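Local structure of transcriptional regulator, LacI family (Lactobacillus brevis, 3JY6) at residues Y123-L129 with K182-L188; D152-L156 with L175-Q181; A97-P101 with K255-E259. The protein probably regulates transcription as a LacI-family DNA-binding factor; the part modelled is its periplasmic-binding-protein-like domain, which in relatives binds small-molecule effectors. One frame throughout, in Å; residues are numbered along the deposited sequence.

Interaction 1: residues Y123-L129 with K182-L188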
ATOM      1  N   TYR A 123     -18.811  23.672  11.719  1.00 27.88           N
ATOM      2  CA  TYR A 123     -17.422  23.496  12.136  1.00 27.47           C
ATOM      3  C   TYR A 123     -16.594  24.722  11.743  1.00 27.91           C
ATOM      4  O   TYR A 123     -16.170  24.858  10.593  1.00 29.09           O
ATOM      5  CB  TYR A 123     -16.859  22.231  11.476  1.00 24.87           C
ATOM      6  CG  TYR A 123     -17.668  20.992  11.793  1.00 21.40           C
ATOM      7  CD1 TYR A 123     -17.503  20.325  13.002  1.00 21.53           C
ATOM      8  CD2 TYR A 123     -18.631  20.512  10.899  1.00 21.64           C
ATOM      9  CE1 TYR A 123     -18.274  19.211  13.321  1.00 21.82           C
ATOM     10  CE2 TYR A 123     -19.414  19.400  11.206  1.00 20.57           C
ATOM     11  CZ  TYR A 123     -19.231  18.754  12.422  1.00 22.95           C
ATOM     12  OH  TYR A 123     -20.004  17.665  12.750  1.00 23.08           O
ATOM     13  N   GLN A 124     -16.358  25.607  12.705  1.00 28.59           N
ATOM     14  CA  GLN A 124     -15.610  26.842  12.454  1.00 29.30           C
ATOM     15  C   GLN A 124     -14.128  26.733  12.804  1.00 27.65           C
ATOM     16  O   GLN A 124     -13.295  27.502  12.310  1.00 27.76           O
ATOM     17  CB  GLN A 124     -16.226  27.979  13.277  1.00 32.00           C
ATOM     18  CG  GLN A 124     -17.746  28.006  13.264  1.00 36.75           C
ATOM     19  CD  GLN A 124     -18.312  28.765  12.084  1.00 39.94           C
ATOM     20  OE1 GLN A 124     -18.271  29.996  12.043  1.00 43.33           O
ATOM     21  NE2 GLN A 124     -18.841  28.035  11.114  1.00 43.24           N
ATOM     22  N   HIS A 125     -13.807  25.778  13.666  1.00 26.10           N
ATOM     23  CA  HIS A 125     -12.438  25.589  14.123  1.00 23.65           C
ATOM     24  C   HIS A 125     -11.754  24.428  13.410  1.00 23.01           C
ATOM     25  O   HIS A 125     -12.124  23.270  13.596  1.00 24.01           O
ATOM     26  CB  HIS A 125     -12.461  25.357  15.633  1.00 24.19           C
ATOM     27  CG  HIS A 125     -11.138  24.984  16.218  1.00 23.80           C
ATOM     28  ND1 HIS A 125     -11.008  23.992  17.163  1.00 25.67           N
ATOM     29  CD2 HIS A 125      -9.893  25.466  16.002  1.00 24.58           C
ATOM     30  CE1 HIS A 125      -9.738  23.874  17.505  1.00 24.80           C
ATOM     31  NE2 HIS A 125      -9.040  24.758  16.814  1.00 26.82           N
ATOM     32  N   VAL A 126     -10.751  24.737  12.596  1.00 20.74           N
ATOM     33  CA  VAL A 126     -10.048  23.695  11.866  1.00 20.87           C
ATOM     34  C   VAL A 126      -8.690  23.372  12.471  1.00 20.29           C
ATOM     35  O   VAL A 126      -7.881  24.260  12.742  1.00 21.02           O
ATOM     36  CB  VAL A 126      -9.855  24.081  10.388  1.00 19.90           C
ATOM     37  CG1 VAL A 126      -9.336  22.874   9.603  1.00 20.04           C
ATOM     38  CG2 VAL A 126     -11.165  24.580   9.808  1.00 14.38           C
ATOM     39  N   VAL A 127      -8.458  22.086  12.692  1.00 20.10           N
ATOM     40  CA  VAL A 127      -7.206  21.604  13.247  1.00 19.97           C
ATOM     41  C   VAL A 127      -6.510  20.872  12.117  1.00 20.31           C
ATOM     42  O   VAL A 127      -6.897  19.767  11.740  1.00 20.23           O
ATOM     43  CB  VAL A 127      -7.454  20.641  14.434  1.00 20.78           C
ATOM     44  CG1 VAL A 127      -6.130  20.050  14.915  1.00 22.64           C
ATOM     45  CG2 VAL A 127      -8.125  21.391  15.578  1.00 20.96           C
ATOM     46  N   VAL A 128      -5.488  21.510  11.564  1.00 20.47           N
ATOM     47  CA  VAL A 128      -4.735  20.947  10.455  1.00 20.62           C
ATOM     48  C   VAL A 128      -3.618  20.020  10.933  1.00 22.58           C
ATOM     49  O   VAL A 128      -2.769  20.418  11.729  1.00 23.05           O
ATOM     50  CB  VAL A 128      -4.101  22.067   9.611  1.00 19.43           C
ATOM     51  CG1 VAL A 128      -3.408  21.473   8.402  1.00 20.78           C
ATOM     52  CG2 VAL A 128      -5.157  23.081   9.195  1.00 19.47           C
ATOM     53  N   LEU A 129      -3.629  18.781  10.453  1.00 22.34           N
ATOM     54  CA  LEU A 129      -2.592  17.810  10.803  1.00 23.21           C
ATOM     55  C   LEU A 129      -1.808  17.590   9.513  1.00 24.91           C
ATOM     56  O   LEU A 129      -2.387  17.190   8.494  1.00 24.99           O
ATOM     57  CB  LEU A 129      -3.215  16.501  11.280  1.00 19.93           C
ATOM     58  CG  LEU A 129      -2.267  15.361  11.664  1.00 22.92           C
ATOM     59  CD1 LEU A 129      -1.305  15.804  12.778  1.00 21.81           C
ATOM     60  CD2 LEU A 129      -3.098  14.157  12.100  1.00 19.94           C
ATOM     61  N   LYS A 182     -17.233  24.122  17.101  1.00 25.92           N
ATOM     62  CA  LYS A 182     -17.304  22.803  16.473  1.00 25.69           C
ATOM     63  C   LYS A 182     -15.989  22.726  15.729  1.00 24.12           C
ATOM     64  O   LYS A 182     -15.545  23.716  15.144  1.00 22.78           O
ATOM     65  CB  LYS A 182     -18.479  22.689  15.487  1.00 27.12           C
ATOM     66  CG  LYS A 182     -19.834  22.509  16.147  1.00 27.95           C
ATOM     67  CD  LYS A 182     -20.969  22.363  15.124  1.00 28.11           C
ATOM     68  CE  LYS A 182     -20.931  21.018  14.399  1.00 29.52           C
ATOM     69  NZ  LYS A 182     -22.122  20.809  13.510  1.00 28.53           N
ATOM     70  N   THR A 183     -15.374  21.552  15.748  1.00 23.82           N
ATOM     71  CA  THR A 183     -14.061  21.383  15.147  1.00 22.81           C
ATOM     72  C   THR A 183     -13.932  20.280  14.105  1.00 21.79           C
ATOM     73  O   THR A 183     -14.555  19.227  14.229  1.00 20.61           O
ATOM     74  CB  THR A 183     -13.028  21.100  16.257  1.00 23.91           C
ATOM     75  OG1 THR A 183     -13.102  22.133  17.243  1.00 24.24           O
ATOM     76  CG2 THR A 183     -11.610  21.035  15.686  1.00 24.86           C
ATOM     77  N   VAL A 184     -13.103  20.535  13.092  1.00 21.54           N
ATOM     78  CA  VAL A 184     -12.804  19.555  12.047  1.00 21.97           C
ATOM     79  C   VAL A 184     -11.303  19.268  12.106  1.00 21.79           C
ATOM     80  O   VAL A 184     -10.490  20.193  11.975  1.00 20.60           O
ATOM     81  CB  VAL A 184     -12.993  20.077  10.608  1.00 23.27           C
ATOM     82  CG1 VAL A 184     -13.515  18.960   9.724  1.00 24.12           C
ATOM     83  CG2 VAL A 184     -13.834  21.308  10.579  1.00 23.56           C
ATOM     84  N   ALA A 185     -10.938  18.006  12.295  1.00 19.72           N
ATOM     85  CA  ALA A 185      -9.532  17.631  12.291  1.00 19.17           C
ATOM     86  C   ALA A 185      -9.306  17.347  10.796  1.00 19.77           C
ATOM     87  O   ALA A 185      -9.928  16.443  10.235  1.00 18.38           O
ATOM     88  CB  ALA A 185      -9.313  16.378  13.129  1.00 16.70           C
ATOM     89  N   PHE A 186      -8.443  18.137  10.156  1.00 18.79           N
ATOM     90  CA  PHE A 186      -8.177  18.021   8.717  1.00 18.52           C
ATOM     91  C   PHE A 186      -6.747  17.527   8.426  1.00 18.55           C
ATOM     92  O   PHE A 186      -5.773  18.256   8.609  1.00 17.59           O
ATOM     93  CB  PHE A 186      -8.422  19.403   8.092  1.00 16.99           C
ATOM     94  CG  PHE A 186      -8.685  19.404   6.598  1.00 15.26           C
ATOM     95  CD1 PHE A 186      -9.521  20.381   6.053  1.00 13.78           C
ATOM     96  CD2 PHE A 186      -8.054  18.514   5.739  1.00 13.48           C
ATOM     97  CE1 PHE A 186      -9.723  20.474   4.681  1.00 14.99           C
ATOM     98  CE2 PHE A 186      -8.244  18.594   4.367  1.00 13.40           C
ATOM     99  CZ  PHE A 186      -9.080  19.576   3.833  1.00 16.55           C
ATOM    100  N   ALA A 187      -6.637  16.278   7.987  1.00 17.71           N
ATOM    101  CA  ALA A 187      -5.345  15.683   7.659  1.00 18.78           C
ATOM    102  C   ALA A 187      -4.983  16.028   6.213  1.00 19.60           C
ATOM    103  O   ALA A 187      -5.773  15.811   5.294  1.00 20.02           O
ATOM    104  CB  ALA A 187      -5.406  14.163   7.842  1.00 18.43           C
ATOM    105  N   LEU A 188      -3.788  16.576   6.021  1.00 20.64           N
ATOM    106  CA  LEU A 188      -3.319  16.939   4.692  1.00 21.93           C
ATOM    107  C   LEU A 188      -2.705  15.757   3.955  1.00 22.21           C
ATOM    108  O   LEU A 188      -2.479  15.820   2.750  1.00 23.93           O
ATOM    109  CB  LEU A 188      -2.311  18.081   4.788  1.00 22.88           C
ATOM    110  CG  LEU A 188      -2.860  19.484   4.504  1.00 25.86           C
ATOM    111  CD1 LEU A 188      -4.214  19.686   5.169  1.00 25.14           C
ATOM    112  CD2 LEU A 188      -1.842  20.502   4.971  1.00 24.96           C
TER
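Tyr123 carries the alkyl end of Lys182 over one face of its ring: CE stands 3.6 Å from the ring centroid, and NZ makes a cation-pi contact at 4.0 Å. A bend at chi3 (72°) folds the lysine chain back across the phenol, and NZ is further held by the carbonyl of Gln121. At the root of the side chain packing is tight, Tyr123 CB lying 3.3 Å from Val184 CG2. Gln124 N bonds weakly to Lys182 O, which also takes the straighter bond from His125 N at 3.1 Å.

His125 lies alongside Thr183, both pointing the same way from the sheet, and its ND1 gives a hydrogen bond to Thr183 OG1 at 2.8 Å, the hydroxyl lying 19° out of the imidazole plane. NE2 is taken by Asp154, so both ring nitrogens are engaged and the ring is fixed in rotation. The backbone ladder runs on regularly as His125 O accepts from Val184 N. Val126 sets CG1 against Phe186 CB. Val127 N to Val184 O is almost straight (178°), and Phe186 N to Val127 O is short at 2.7 Å, while Val127 CG2 meets Thr183 CG2 at 3.5 Å on the histidine's face. Val128 CG1 rests against both methyls of Leu188, whose N closes the ladder on Leu129 O.

Strands 125-131 and 183-187 are the inner pair of a four-stranded parallel sheet, flanked by 152-158 and 211-215, and Ile146 of helix 137-147 covers Val126, Val128, Phe186 and Leu188.

Interaction 2: residues D152-L156 with L175-Q181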
ATOM      1  N   ASP A 152     -10.835  30.239  12.713  1.00 38.99           N
ATOM      2  CA  ASP A 152     -10.024  29.586  13.723  1.00 37.38           C
ATOM      3  C   ASP A 152      -9.342  28.383  13.097  1.00 36.38           C
ATOM      4  O   ASP A 152      -9.988  27.364  12.851  1.00 35.24           O
ATOM      5  CB  ASP A 152     -10.917  29.138  14.879  1.00 37.49           C
ATOM      6  CG  ASP A 152     -10.126  28.658  16.081  1.00 39.04           C
ATOM      7  OD1 ASP A 152      -8.884  28.592  15.993  1.00 39.68           O
ATOM      8  OD2 ASP A 152     -10.753  28.344  17.118  1.00 40.66           O
ATOM      9  N   VAL A 153      -8.041  28.511  12.835  1.00 34.40           N
ATOM     10  CA  VAL A 153      -7.266  27.431  12.240  1.00 31.50           C
ATOM     11  C   VAL A 153      -5.969  27.236  13.006  1.00 31.05           C
ATOM     12  O   VAL A 153      -5.189  28.167  13.161  1.00 30.03           O
ATOM     13  CB  VAL A 153      -6.919  27.726  10.764  1.00 30.74           C
ATOM     14  CG1 VAL A 153      -6.101  26.585  10.180  1.00 30.85           C
ATOM     15  CG2 VAL A 153      -8.182  27.929   9.966  1.00 30.96           C
ATOM     16  N   ASP A 154      -5.755  26.025  13.499  1.00 30.74           N
ATOM     17  CA  ASP A 154      -4.539  25.696  14.228  1.00 32.31           C
ATOM     18  C   ASP A 154      -3.811  24.648  13.401  1.00 33.02           C
ATOM     19  O   ASP A 154      -4.446  23.869  12.690  1.00 33.82           O
ATOM     20  CB  ASP A 154      -4.886  25.142  15.604  1.00 33.63           C
ATOM     21  CG  ASP A 154      -5.515  26.188  16.503  1.00 37.40           C
ATOM     22  OD1 ASP A 154      -4.887  27.257  16.703  1.00 38.30           O
ATOM     23  OD2 ASP A 154      -6.635  25.945  17.011  1.00 36.89           O
ATOM     24  N   VAL A 155      -2.488  24.616  13.476  1.00 33.98           N
ATOM     25  CA  VAL A 155      -1.736  23.650  12.681  1.00 33.81           C
ATOM     26  C   VAL A 155      -0.793  22.780  13.495  1.00 32.71           C
ATOM     27  O   VAL A 155      -0.115  23.262  14.394  1.00 33.05           O
ATOM     28  CB  VAL A 155      -0.933  24.369  11.572  1.00 34.72           C
ATOM     29  CG1 VAL A 155       0.038  25.338  12.186  1.00 37.41           C
ATOM     30  CG2 VAL A 155      -0.191  23.360  10.708  1.00 36.13           C
ATOM     31  N   LEU A 156      -0.767  21.490  13.178  1.00 32.06           N
ATOM     32  CA  LEU A 156       0.104  20.543  13.861  1.00 31.88           C
ATOM     33  C   LEU A 156       1.001  19.826  12.866  1.00 32.68           C
ATOM     34  O   LEU A 156       0.605  18.843  12.222  1.00 31.99           O
ATOM     35  CB  LEU A 156      -0.706  19.518  14.659  1.00 30.91           C
ATOM     36  CG  LEU A 156       0.075  18.322  15.220  1.00 32.23           C
ATOM     37  CD1 LEU A 156       1.367  18.779  15.884  1.00 33.50           C
ATOM     38  CD2 LEU A 156      -0.793  17.564  16.203  1.00 30.89           C
ATOM     39  N   LEU A 175      -5.270  20.401  20.767  1.00 29.66           N
ATOM     40  CA  LEU A 175      -5.760  21.410  19.833  1.00 27.12           C
ATOM     41  C   LEU A 175      -7.253  21.262  19.526  1.00 26.48           C
ATOM     42  O   LEU A 175      -7.975  22.252  19.402  1.00 24.60           O
ATOM     43  CB  LEU A 175      -4.963  21.344  18.530  1.00 27.50           C
ATOM     44  CG  LEU A 175      -3.504  21.813  18.511  1.00 27.34           C
ATOM     45  CD1 LEU A 175      -2.850  21.398  17.206  1.00 26.82           C
ATOM     46  CD2 LEU A 175      -3.452  23.319  18.674  1.00 28.13           C
ATOM     47  N   ILE A 176      -7.710  20.024  19.391  1.00 25.70           N
ATOM     48  CA  ILE A 176      -9.116  19.759  19.100  1.00 26.28           C
ATOM     49  C   ILE A 176     -10.028  20.202  20.246  1.00 27.21           C
ATOM     50  O   ILE A 176     -11.111  20.742  20.036  1.00 26.35           O
ATOM     51  CB  ILE A 176      -9.364  18.240  18.872  1.00 24.40           C
ATOM     52  CG1 ILE A 176      -8.794  17.810  17.521  1.00 22.76           C
ATOM     53  CG2 ILE A 176     -10.863  17.931  18.934  1.00 24.72           C
ATOM     54  CD1 ILE A 176      -8.966  16.329  17.246  1.00 21.79           C
ATOM     55  N   THR A 177      -9.552  19.982  21.460  1.00 28.77           N
ATOM     56  CA  THR A 177     -10.317  20.256  22.658  1.00 31.02           C
ATOM     57  C   THR A 177     -10.155  21.608  23.367  1.00 32.00           C
ATOM     58  O   THR A 177     -10.754  21.810  24.427  1.00 32.49           O
ATOM     59  CB  THR A 177     -10.026  19.144  23.673  1.00 31.97           C
ATOM     60  OG1 THR A 177     -11.092  19.066  24.616  1.00 35.70           O
ATOM     61  CG2 THR A 177      -8.717  19.421  24.406  1.00 30.03           C
ATOM     62  N   GLN A 178      -9.388  22.537  22.805  1.00 32.35           N
ATOM     63  CA  GLN A 178      -9.188  23.812  23.492  1.00 33.76           C
ATOM     64  C   GLN A 178     -10.422  24.688  23.683  1.00 33.37           C
ATOM     65  O   GLN A 178     -10.571  25.320  24.725  1.00 34.96           O
ATOM     66  CB  GLN A 178      -8.066  24.631  22.833  1.00 35.55           C
ATOM     67  CG  GLN A 178      -8.293  25.029  21.396  1.00 40.34           C
ATOM     68  CD  GLN A 178      -7.144  25.860  20.846  1.00 43.58           C
ATOM     69  OE1 GLN A 178      -6.117  26.032  21.508  1.00 45.59           O
ATOM     70  NE2 GLN A 178      -7.308  26.372  19.630  1.00 43.86           N
ATOM     71  N   ASN A 179     -11.310  24.749  22.699  1.00 32.37           N
ATOM     72  CA  ASN A 179     -12.503  25.566  22.873  1.00 31.07           C
ATOM     73  C   ASN A 179     -13.803  24.853  22.490  1.00 29.90           C
ATOM     74  O   ASN A 179     -13.805  23.662  22.173  1.00 28.21           O
ATOM     75  CB  ASN A 179     -12.367  26.903  22.118  1.00 32.10           C
ATOM     76  CG  ASN A 179     -11.907  26.734  20.679  1.00 33.91           C
ATOM     77  OD1 ASN A 179     -12.563  26.066  19.878  1.00 32.48           O
ATOM     78  ND2 ASN A 179     -10.771  27.357  20.342  1.00 34.77           N
ATOM     79  N   ASP A 180     -14.909  25.585  22.543  1.00 29.42           N
ATOM     80  CA  ASP A 180     -16.211  25.009  22.224  1.00 30.27           C
ATOM     81  C   ASP A 180     -16.639  25.064  20.764  1.00 28.62           C
ATOM     82  O   ASP A 180     -17.659  24.478  20.398  1.00 28.46           O
ATOM     83  CB  ASP A 180     -17.294  25.645  23.091  1.00 31.53           C
ATOM     84  CG  ASP A 180     -17.183  25.233  24.540  1.00 33.96           C
ATOM     85  OD1 ASP A 180     -16.702  24.106  24.807  1.00 34.06           O
ATOM     86  OD2 ASP A 180     -17.588  26.024  25.418  1.00 35.62           O
ATOM     87  N   GLN A 181     -15.874  25.765  19.934  1.00 26.88           N
ATOM     88  CA  GLN A 181     -16.209  25.837  18.518  1.00 27.24           C
ATOM     89  C   GLN A 181     -16.240  24.422  17.944  1.00 26.37           C
ATOM     90  O   GLN A 181     -15.394  23.599  18.298  1.00 25.70           O
ATOM     91  CB  GLN A 181     -15.176  26.703  17.775  1.00 27.88           C
ATOM     92  CG  GLN A 181     -15.559  28.185  17.736  1.00 31.44           C
ATOM     93  CD  GLN A 181     -14.476  29.108  17.176  1.00 35.35           C
ATOM     94  OE1 GLN A 181     -13.761  28.767  16.226  1.00 34.46           O
ATOM     95  NE2 GLN A 181     -14.370  30.303  17.757  1.00 36.80           N
TER
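Asp154 and Gln178 meet because their first torsions aim them at each other: the aspartate CG is anti to its carbonyl carbon (chi1 -67°), while the glutamine CG sits between backbone N and carbonyl carbon (62°) and runs on extended. They come from opposite directions, with carboxylate and amide planes 79° apart. Asp154 OD2 and Gln178 NE2 are 2.7 Å apart, yet the angle is too poor for a hydrogen bond. The firmer partner of OD2 is His125 NE2, on the adjoining strand.

Two residues earlier on the strand, Asp152 OD2 receives a weak bond from Asn179 ND2 at 3.4 Å. The OD1 of the same asparagine accepts another weak bond, from Gln181 N, so this side chain links weakly both to the loop's own backbone and to the strand.

The two segments belong to a beta-alpha-beta crossover of a Rossmann-like parallel sheet: edge strand 152-158 leads into helix 165-177, and 175-181 carries the chain back toward strand 183-187, passing over strand 125-131. With an alanine in place of Asp154, the carboxylate is gone and His125 NE2 would probably lose its acceptor, leaving the imidazole less firmly oriented.

Apolar packing takes over at Leu175, on helix 165-177. Leu175 spreads its two methyls, CD2 at 3.8 Å from Asp154 CB and CD1 equally far from Leu156 CB, and Leu156 also touches Arg171 and Leu172 of the helix.

Interaction 3: residues A97-P101 with K255-E259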
ATOM      1  N   ALA A  97       6.815  26.671 -13.177  1.00 26.51           N
ATOM      2  CA  ALA A  97       7.830  26.786 -14.218  1.00 24.81           C
ATOM      3  C   ALA A  97       8.431  25.416 -14.573  1.00 25.00           C
ATOM      4  O   ALA A  97       9.613  25.312 -14.898  1.00 25.13           O
ATOM      5  CB  ALA A  97       8.932  27.748 -13.760  1.00 22.55           C
ATOM      6  N   CYS A  98       7.615  24.369 -14.522  1.00 22.35           N
ATOM      7  CA  CYS A  98       8.086  23.015 -14.834  1.00 21.55           C
ATOM      8  C   CYS A  98       8.403  22.853 -16.326  1.00 18.19           C
ATOM      9  O   CYS A  98       7.616  23.243 -17.181  1.00 17.90           O
ATOM     10  CB  CYS A  98       7.030  21.982 -14.416  1.00 22.73           C
ATOM     11  SG  CYS A  98       7.564  20.239 -14.506  1.00 24.38           S
ATOM     12  N   PRO A  99       9.557  22.251 -16.652  1.00 17.81           N
ATOM     13  CA  PRO A  99       9.986  22.033 -18.038  1.00 18.04           C
ATOM     14  C   PRO A  99       9.272  20.902 -18.803  1.00 20.04           C
ATOM     15  O   PRO A  99       9.324  20.844 -20.041  1.00 20.85           O
ATOM     16  CB  PRO A  99      11.477  21.764 -17.888  1.00 16.65           C
ATOM     17  CG  PRO A  99      11.520  20.991 -16.606  1.00 18.30           C
ATOM     18  CD  PRO A  99      10.586  21.777 -15.708  1.00 16.97           C
ATOM     19  N   TRP A 100       8.620  19.996 -18.088  1.00 18.08           N
ATOM     20  CA  TRP A 100       7.921  18.910 -18.766  1.00 17.91           C
ATOM     21  C   TRP A 100       6.437  18.958 -18.410  1.00 16.39           C
ATOM     22  O   TRP A 100       6.040  19.699 -17.516  1.00 18.72           O
ATOM     23  CB  TRP A 100       8.558  17.558 -18.408  1.00 18.30           C
ATOM     24  CG  TRP A 100       8.985  17.419 -16.990  1.00 16.97           C
ATOM     25  CD1 TRP A 100       8.174  17.331 -15.898  1.00 20.79           C
ATOM     26  CD2 TRP A 100      10.332  17.375 -16.496  1.00 15.64           C
ATOM     27  NE1 TRP A 100       8.932  17.222 -14.753  1.00 18.98           N
ATOM     28  CE2 TRP A 100      10.256  17.225 -15.093  1.00 16.10           C
ATOM     29  CE3 TRP A 100      11.593  17.393 -17.103  1.00 16.99           C
ATOM     30  CZ2 TRP A 100      11.396  17.158 -14.283  1.00 16.67           C
ATOM     31  CZ3 TRP A 100      12.727  17.321 -16.296  1.00 16.21           C
ATOM     32  CH2 TRP A 100      12.618  17.179 -14.902  1.00 13.50           C
ATOM     33  N   PRO A 101       5.591  18.204 -19.128  1.00 14.88           N
ATOM     34  CA  PRO A 101       4.157  18.236 -18.805  1.00 13.39           C
ATOM     35  C   PRO A 101       3.898  17.715 -17.391  1.00 14.30           C
ATOM     36  O   PRO A 101       4.651  16.877 -16.889  1.00 12.76           O
ATOM     37  CB  PRO A 101       3.536  17.317 -19.860  1.00 14.41           C
ATOM     38  CG  PRO A 101       4.550  17.315 -21.000  1.00 15.47           C
ATOM     39  CD  PRO A 101       5.868  17.310 -20.272  1.00 13.37           C
ATOM     40  N   LYS A 255       5.287  16.893 -29.710  1.00 31.47           N
ATOM     41  CA  LYS A 255       5.986  17.851 -28.867  1.00 33.02           C
ATOM     42  C   LYS A 255       4.919  18.384 -27.917  1.00 31.21           C
ATOM     43  O   LYS A 255       4.268  19.390 -28.191  1.00 31.13           O
ATOM     44  CB  LYS A 255       6.591  18.984 -29.708  1.00 34.86           C
ATOM     45  CG  LYS A 255       7.499  18.515 -30.851  1.00 40.30           C
ATOM     46  CD  LYS A 255       8.557  17.491 -30.411  1.00 43.39           C
ATOM     47  CE  LYS A 255       9.564  18.069 -29.422  1.00 46.03           C
ATOM     48  NZ  LYS A 255      10.521  17.037 -28.923  1.00 46.88           N
ATOM     49  N   VAL A 256       4.723  17.671 -26.812  1.00 29.93           N
ATOM     50  CA  VAL A 256       3.721  18.039 -25.817  1.00 26.89           C
ATOM     51  C   VAL A 256       4.159  19.232 -24.975  1.00 25.97           C
ATOM     52  O   VAL A 256       5.137  19.155 -24.242  1.00 24.82           O
ATOM     53  CB  VAL A 256       3.421  16.856 -24.872  1.00 27.16           C
ATOM     54  CG1 VAL A 256       2.248  17.207 -23.957  1.00 25.75           C
ATOM     55  CG2 VAL A 256       3.122  15.597 -25.687  1.00 27.16           C
ATOM     56  N   ALA A 257       3.421  20.330 -25.084  1.00 26.21           N
ATOM     57  CA  ALA A 257       3.724  21.544 -24.331  1.00 26.46           C
ATOM     58  C   ALA A 257       3.826  21.242 -22.829  1.00 25.60           C
ATOM     59  O   ALA A 257       3.052  20.456 -22.290  1.00 25.37           O
ATOM     60  CB  ALA A 257       2.639  22.594 -24.586  1.00 26.11           C
ATOM     61  N   PRO A 258       4.780  21.880 -22.135  1.00 24.62           N
ATOM     62  CA  PRO A 258       4.936  21.635 -20.696  1.00 23.17           C
ATOM     63  C   PRO A 258       3.913  22.359 -19.815  1.00 23.89           C
ATOM     64  O   PRO A 258       4.268  23.246 -19.037  1.00 22.60           O
ATOM     65  CB  PRO A 258       6.351  22.111 -20.430  1.00 22.09           C
ATOM     66  CG  PRO A 258       6.438  23.336 -21.343  1.00 21.70           C
ATOM     67  CD  PRO A 258       5.797  22.834 -22.629  1.00 24.01           C
ATOM     68  N   GLU A 259       2.645  21.986 -19.944  1.00 24.55           N
ATOM     69  CA  GLU A 259       1.596  22.599 -19.137  1.00 26.89           C
ATOM     70  C   GLU A 259       1.042  21.592 -18.127  1.00 27.05           C
ATOM     71  O   GLU A 259       1.362  20.402 -18.189  1.00 24.66           O
ATOM     72  CB  GLU A 259       0.489  23.145 -20.040  1.00 30.96           C
ATOM     73  CG  GLU A 259       0.147  22.245 -21.212  1.00 37.51           C
ATOM     74  CD  GLU A 259      -0.292  23.024 -22.449  1.00 40.88           C
ATOM     75  OE1 GLU A 259      -0.348  22.428 -23.544  1.00 43.21           O
ATOM     76  OE2 GLU A 259      -0.579  24.235 -22.335  1.00 42.42           O
TER
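Pro101 and Pro258 bring their backbones together, CA to CA 4.0 Å, and the close packing of this contact gathers round these two rings. Pro101 CG touches both Val256 CG1 and Ala257 O, each 3.7 Å away, with the proline and valine side chains crossing at about a right angle. Val256 CG1 is the branch anti to its backbone N (chi1 -173°), and that rotation presents it to the proline ring. Ile246 and Gln250 of helix 236-251 also pack on Pro101, which is buried. Its CA makes a CA-H...O contact with Glu259 O at 3.6 Å. Pro258 CB lies close over the backbone of the other segment, 3.3 Å from Pro99 O and 3.7 Å from Cys98 O.

Pro258 is nonetheless exposed, and with it begins the looser, solvent side: Ala257 and Glu259 are exposed too, and their side chains set out away from the contact. Pro258 is the centre of an inverse gamma turn, closed by Glu259 N on Ala257 O at 2.8 Å. Trp100 likewise leaves in another direction: Pro99 CG lies over one face of its indole, and its side chain packs on Val78 of helix 75-82 and Val88 of strand 88-91.

Both segments lead directly into neighbouring parallel strands, 102-104 and 260-262, where Glu259 already pairs with Gln102 through the backbone. No hydrogen bond joins the two segments themselves; Pro99, Pro101 and Pro258 lack N-H donors, consistent with an approach made by van der Waals packing and a single CA-H...O contact.

How the interactions relate
Interactions 1 and 2 share one sheet, strands 125-131 and 152-158 being neighbours in it, and their centres are 7 Å apart; they join physically where His125 reaches Asp154. Interaction 1 is core, a hydrogen-bonded parallel strand pair lined by valines, whereas interaction 2 is a surface contact mixing weak or poorly angled polar pairs with leucine packing. Interaction 3 lies at the other, six-stranded sheet, in the loops leading into two of its strands, 102-104 and 260-262, about 36 Å from interaction 1 between centres and on the opposite side of the chain's centre. It is partly buried and rich in proline, and along the chain it encloses both others.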